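Long-range contact in Alpha/beta hydrolase fold protein (Chitinophaga pinensis, PDB 4PW0), which is an uncharacterised alpha/beta hydrolase fold protein that probably works as a serine hydrolase, its substrate unknown: residues G47-L55 against R183-D194. Residues are numbered along the deposited sequence; the frame is centred on the assembly and turned at random.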
loop_
_atom_site.group_PDB
_atom_site.type_symbol
_atom_site.label_atom_id
_atom_site.label_comp_id
_atom_site.label_asym_id
_atom_site.label_seq_id
_atom_site.Cartn_x
_atom_site.Cartn_y
_atom_site.Cartn_z
ATOM N N GLY A 47 -4.985 -25.332 -0.577
ATOM C CA GLY A 47 -4.409 -25.110 0.757
ATOM C C GLY A 47 -5.237 -25.689 1.864
ATOM O O GLY A 47 -6.464 -25.711 1.796
ATOM N N THR A 48 -4.541 -26.090 2.915
ATOM C CA THR A 48 -5.161 -26.590 4.155
ATOM C C THR A 48 -4.742 -25.698 5.299
ATOM O O THR A 48 -4.174 -24.630 5.113
ATOM C CB THR A 48 -4.750 -28.059 4.403
ATOM O OG1 THR A 48 -3.352 -28.101 4.712
ATOM C CG2 THR A 48 -5.078 -28.920 3.170
ATOM N N LEU A 49 -5.072 -26.109 6.527
ATOM C CA LEU A 49 -4.768 -25.304 7.657
ATOM C C LEU A 49 -3.265 -24.976 7.764
ATOM O O LEU A 49 -2.889 -23.877 8.224
ATOM C CB LEU A 49 -5.191 -25.967 8.971
ATOM C CG LEU A 49 -6.706 -26.110 9.143
ATOM C CD1 LEU A 49 -7.025 -27.126 10.240
ATOM C CD2 LEU A 49 -7.349 -24.767 9.481
ATOM N N ASP A 50 -2.436 -25.936 7.317
ATOM C CA ASP A 50 -0.991 -25.904 7.421
ATOM C C ASP A 50 -0.295 -25.073 6.299
ATOM O O ASP A 50 0.937 -24.936 6.287
ATOM C CB ASP A 50 -0.449 -27.355 7.420
ATOM C CG ASP A 50 -0.947 -28.193 8.596
ATOM O OD1 ASP A 50 -1.186 -27.655 9.728
ATOM O OD2 ASP A 50 -1.092 -29.426 8.315
ATOM N N ASN A 51 -1.103 -24.568 5.356
ATOM C CA ASN A 51 -0.562 -23.675 4.302
ATOM C C ASN A 51 -0.588 -22.223 4.697
ATOM O O ASN A 51 -0.051 -21.360 3.995
ATOM C CB ASN A 51 -1.319 -23.902 3.012
ATOM C CG ASN A 51 -1.008 -25.262 2.419
ATOM O OD1 ASN A 51 -1.721 -26.260 2.620
ATOM N ND2 ASN A 51 0.140 -25.330 1.720
ATOM N N TRP A 52 -1.223 -21.884 5.836
ATOM C CA TRP A 52 -1.127 -20.544 6.374
ATOM C C TRP A 52 0.281 -20.263 6.891
ATOM O O TRP A 52 0.874 -21.115 7.568
ATOM C CB TRP A 52 -2.164 -20.287 7.478
ATOM C CG TRP A 52 -3.565 -20.218 6.978
ATOM C CD1 TRP A 52 -4.550 -21.184 7.124
ATOM C CD2 TRP A 52 -4.156 -19.154 6.242
ATOM N NE1 TRP A 52 -5.698 -20.790 6.484
ATOM C CE2 TRP A 52 -5.496 -19.532 5.966
ATOM C CE3 TRP A 52 -3.705 -17.907 5.787
ATOM C CZ2 TRP A 52 -6.351 -18.737 5.200
ATOM C CZ3 TRP A 52 -4.559 -17.112 5.061
ATOM C CH2 TRP A 52 -5.873 -17.534 4.765
ATOM N N ASP A 53 0.776 -19.061 6.634
ATOM C CA ASP A 53 2.111 -18.653 7.053
ATOM C C ASP A 53 2.037 -18.317 8.538
ATOM O O ASP A 53 1.306 -17.408 8.935
ATOM C CB ASP A 53 2.487 -17.419 6.250
ATOM C CG ASP A 53 3.885 -16.921 6.478
ATOM O OD1 ASP A 53 4.577 -17.334 7.462
ATOM O OD2 ASP A 53 4.307 -16.096 5.613
ATOM N N PRO A 54 2.816 -19.068 9.367
ATOM C CA PRO A 54 2.794 -18.731 10.795
ATOM C C PRO A 54 3.211 -17.311 11.140
ATOM O O PRO A 54 2.680 -16.737 12.087
ATOM C CB PRO A 54 3.796 -19.725 11.408
ATOM C CG PRO A 54 4.655 -20.185 10.314
ATOM C CD PRO A 54 3.807 -20.117 9.046
ATOM N N LEU A 55 4.072 -16.675 10.336
ATOM C CA LEU A 55 4.364 -15.280 10.631
ATOM C C LEU A 55 3.144 -14.385 10.529
ATOM O O LEU A 55 2.979 -13.425 11.271
ATOM C CB LEU A 55 5.458 -14.722 9.720
ATOM C CG LEU A 55 6.874 -14.928 10.133
ATOM C CD1 LEU A 55 7.856 -14.303 9.186
ATOM C CD2 LEU A 55 7.125 -14.413 11.543
ATOM N N ARG A 183 9.057 -21.847 6.743
ATOM C CA ARG A 183 8.083 -21.423 7.714
ATOM C C ARG A 183 6.922 -22.431 7.770
ATOM O O ARG A 183 6.407 -22.669 8.865
ATOM C CB ARG A 183 7.586 -20.027 7.440
ATOM C CG ARG A 183 8.669 -18.965 7.601
ATOM C CD ARG A 183 8.200 -17.563 7.847
ATOM N NE ARG A 183 7.317 -17.117 6.775
ATOM C CZ ARG A 183 7.726 -16.683 5.582
ATOM N NH1 ARG A 183 9.015 -16.628 5.281
ATOM N NH2 ARG A 183 6.800 -16.356 4.674
ATOM N N LEU A 184 6.559 -23.046 6.652
ATOM C CA LEU A 184 5.455 -24.040 6.593
ATOM C C LEU A 184 5.840 -25.368 7.259
ATOM O O LEU A 184 4.978 -26.198 7.547
ATOM C CB LEU A 184 5.003 -24.319 5.162
ATOM C CG LEU A 184 4.397 -23.066 4.496
ATOM C CD1 LEU A 184 3.899 -23.436 3.123
ATOM C CD2 LEU A 184 3.285 -22.411 5.265
ATOM N N TYR A 185 7.143 -25.520 7.566
ATOM C CA TYR A 185 7.684 -26.682 8.312
ATOM C C TYR A 185 7.487 -26.578 9.831
ATOM O O TYR A 185 7.666 -27.590 10.570
ATOM C CB TYR A 185 9.135 -26.892 7.954
ATOM C CG TYR A 185 9.848 -28.248 8.216
ATOM C CD1 TYR A 185 9.423 -29.417 7.602
ATOM C CD2 TYR A 185 11.019 -28.304 8.967
ATOM C CE1 TYR A 185 10.122 -30.627 7.773
ATOM C CE2 TYR A 185 11.716 -29.494 9.140
ATOM C CZ TYR A 185 11.254 -30.649 8.580
ATOM O OH TYR A 185 11.959 -31.862 8.731
ATOM N N GLU A 186 7.209 -25.388 10.291
ATOM C CA GLU A 186 7.179 -25.089 11.705
ATOM C C GLU A 186 6.118 -25.869 12.459
ATOM O O GLU A 186 6.382 -26.239 13.627
ATOM C CB GLU A 186 7.004 -23.597 11.979
ATOM C CG GLU A 186 7.326 -23.254 13.441
ATOM C CD GLU A 186 6.483 -22.219 14.061
ATOM O OE1 GLU A 186 5.407 -21.916 13.552
ATOM O OE2 GLU A 186 6.901 -21.699 15.094
ATOM N N ARG A 187 4.974 -26.148 11.818
ATOM C CA ARG A 187 3.925 -26.935 12.458
ATOM C C ARG A 187 4.397 -28.347 12.440
ATOM O O ARG A 187 4.383 -29.031 11.384
ATOM C CB ARG A 187 2.570 -26.775 11.727
ATOM C CG ARG A 187 1.392 -27.572 12.249
ATOM C CD ARG A 187 0.564 -26.856 13.291
ATOM N NE ARG A 187 -0.457 -27.739 13.853
ATOM C CZ ARG A 187 -1.355 -27.327 14.743
ATOM N NH1 ARG A 187 -1.363 -26.082 15.180
ATOM N NH2 ARG A 187 -2.255 -28.178 15.172
ATOM N N THR A 188 4.733 -28.842 13.636
ATOM C CA THR A 188 5.277 -30.207 13.748
ATOM C C THR A 188 4.248 -31.261 14.134
ATOM O O THR A 188 4.349 -32.439 13.805
ATOM C CB THR A 188 6.367 -30.260 14.811
ATOM O OG1 THR A 188 5.838 -29.865 16.088
ATOM C CG2 THR A 188 7.504 -29.353 14.437
ATOM N N THR A 189 3.229 -30.817 14.848
ATOM C CA THR A 189 2.350 -31.699 15.550
ATOM C C THR A 189 0.876 -31.471 15.181
ATOM O O THR A 189 0.470 -30.282 15.058
ATOM C CB THR A 189 2.613 -31.458 17.034
ATOM O OG1 THR A 189 4.032 -31.640 17.276
ATOM C CG2 THR A 189 1.813 -32.389 17.871
ATOM N N ASP A 190 0.067 -32.513 15.059
ATOM C CA ASP A 190 -1.393 -32.362 14.822
ATOM C C ASP A 190 -1.611 -31.560 13.541
ATOM O O ASP A 190 -2.324 -30.568 13.513
ATOM C CB ASP A 190 -2.038 -31.661 16.040
ATOM C CG ASP A 190 -3.579 -31.563 16.022
ATOM O OD1 ASP A 190 -4.237 -32.416 15.402
ATOM O OD2 ASP A 190 -4.127 -30.612 16.739
ATOM N N ARG A 191 -0.937 -32.008 12.492
ATOM C CA ARG A 191 -1.024 -31.367 11.171
ATOM C C ARG A 191 -2.314 -31.774 10.488
ATOM O O ARG A 191 -2.924 -32.786 10.829
ATOM C CB ARG A 191 0.239 -31.698 10.336
ATOM C CG ARG A 191 1.479 -30.815 10.632
ATOM C CD ARG A 191 2.661 -30.934 9.629
ATOM N NE ARG A 191 2.607 -30.039 8.428
ATOM C CZ ARG A 191 3.292 -28.892 8.222
ATOM N NH1 ARG A 191 4.215 -28.446 9.042
ATOM N NH2 ARG A 191 3.111 -28.189 7.076
ATOM N N ASP A 192 -2.747 -30.911 9.533
ATOM C CA ASP A 192 -3.931 -31.203 8.747
ATOM C C ASP A 192 -3.608 -32.291 7.711
ATOM O O ASP A 192 -2.418 -32.603 7.460
ATOM C CB ASP A 192 -4.373 -29.904 8.081
ATOM C CG ASP A 192 -5.804 -29.884 7.655
ATOM O OD1 ASP A 192 -6.503 -30.925 7.710
ATOM O OD2 ASP A 192 -6.224 -28.732 7.292
ATOM N N GLN A 193 -4.644 -32.921 7.191
ATOM C CA GLN A 193 -4.549 -33.742 6.003
ATOM C C GLN A 193 -4.336 -32.842 4.780
ATOM O O GLN A 193 -4.592 -31.668 4.830
ATOM C CB GLN A 193 -5.829 -34.544 5.804
ATOM C CG GLN A 193 -6.075 -35.644 6.818
ATOM C CD GLN A 193 -7.360 -36.423 6.541
ATOM O OE1 GLN A 193 -8.159 -36.084 5.648
ATOM N NE2 GLN A 193 -7.559 -37.474 7.297
ATOM N N ASP A 194 -3.901 -33.431 3.678
ATOM C CA ASP A 194 -3.823 -32.705 2.408
ATOM C C ASP A 194 -5.227 -32.456 1.896
ATOM O O ASP A 194 -6.215 -33.027 2.405
ATOM C CB ASP A 194 -3.002 -33.472 1.390
ATOM C CG ASP A 194 -1.546 -33.635 1.806
ATOM O OD1 ASP A 194 -0.900 -32.631 2.258
ATOM O OD2 ASP A 194 -1.077 -34.789 1.640
#
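Asp-53 and Arg-183 join two parts of an alpha/beta hydrolase fold: the loop that leads from strand 39-42 into helix 54-61, and the end of helix 171-184, which lies in the long helical insertion after strand 127-133. The salt bridge is side-on and bidentate, and illustrates how one carboxylate can serve two elements at once. Arg-183 NE donates to Asp-53 OD1 at 2.8 Å, nearly straight at 172° and in the guanidinium plane, while Arg-183 NH2 reaches Asp-53 OD2 at 2.7 Å from above the carboxylate plane. With CG anti to the backbone N (chi1 -175°), Asp-53 also acts as N-cap of helix 54-61: Leu-55 N donates to Asp-53 OD1 at 3.0 Å, on the opposite face from Arg-183 NE. Arg-183 NH2 has a further acceptor in Tyr-266 O. An alanine in place of Asp-53 would probably leave the guanidinium without its carboxylate and the first turn of helix 54-61 without its cap.

Beside this bridge, Leu-55 CD1 packs on Arg-183 CD, and a methyl of Leu-184, CD2, lies against the carbonyl oxygens of Asp-50 and Trp-52. At the other end Asp-192 OD1 accepts from Leu-76 N, and Asp-50 OD1 forms a salt bridge with Arg-29. Asp-50 and Arg-191 each have two conformers. In one of them Asp-50 OD2 lies at a doubtfully short 2.5 Å from Asp-192 N, on its syn side; in one of its own, Arg-191 bends at chi3, carries its guanidinium past Asp-50 CB and grips Leu-184 O end-on with NH1 and NH2. The firm bond here runs from Leu-49 N to the anti lone pair of Asp-192 OD2, at 3.0 Å and 167°.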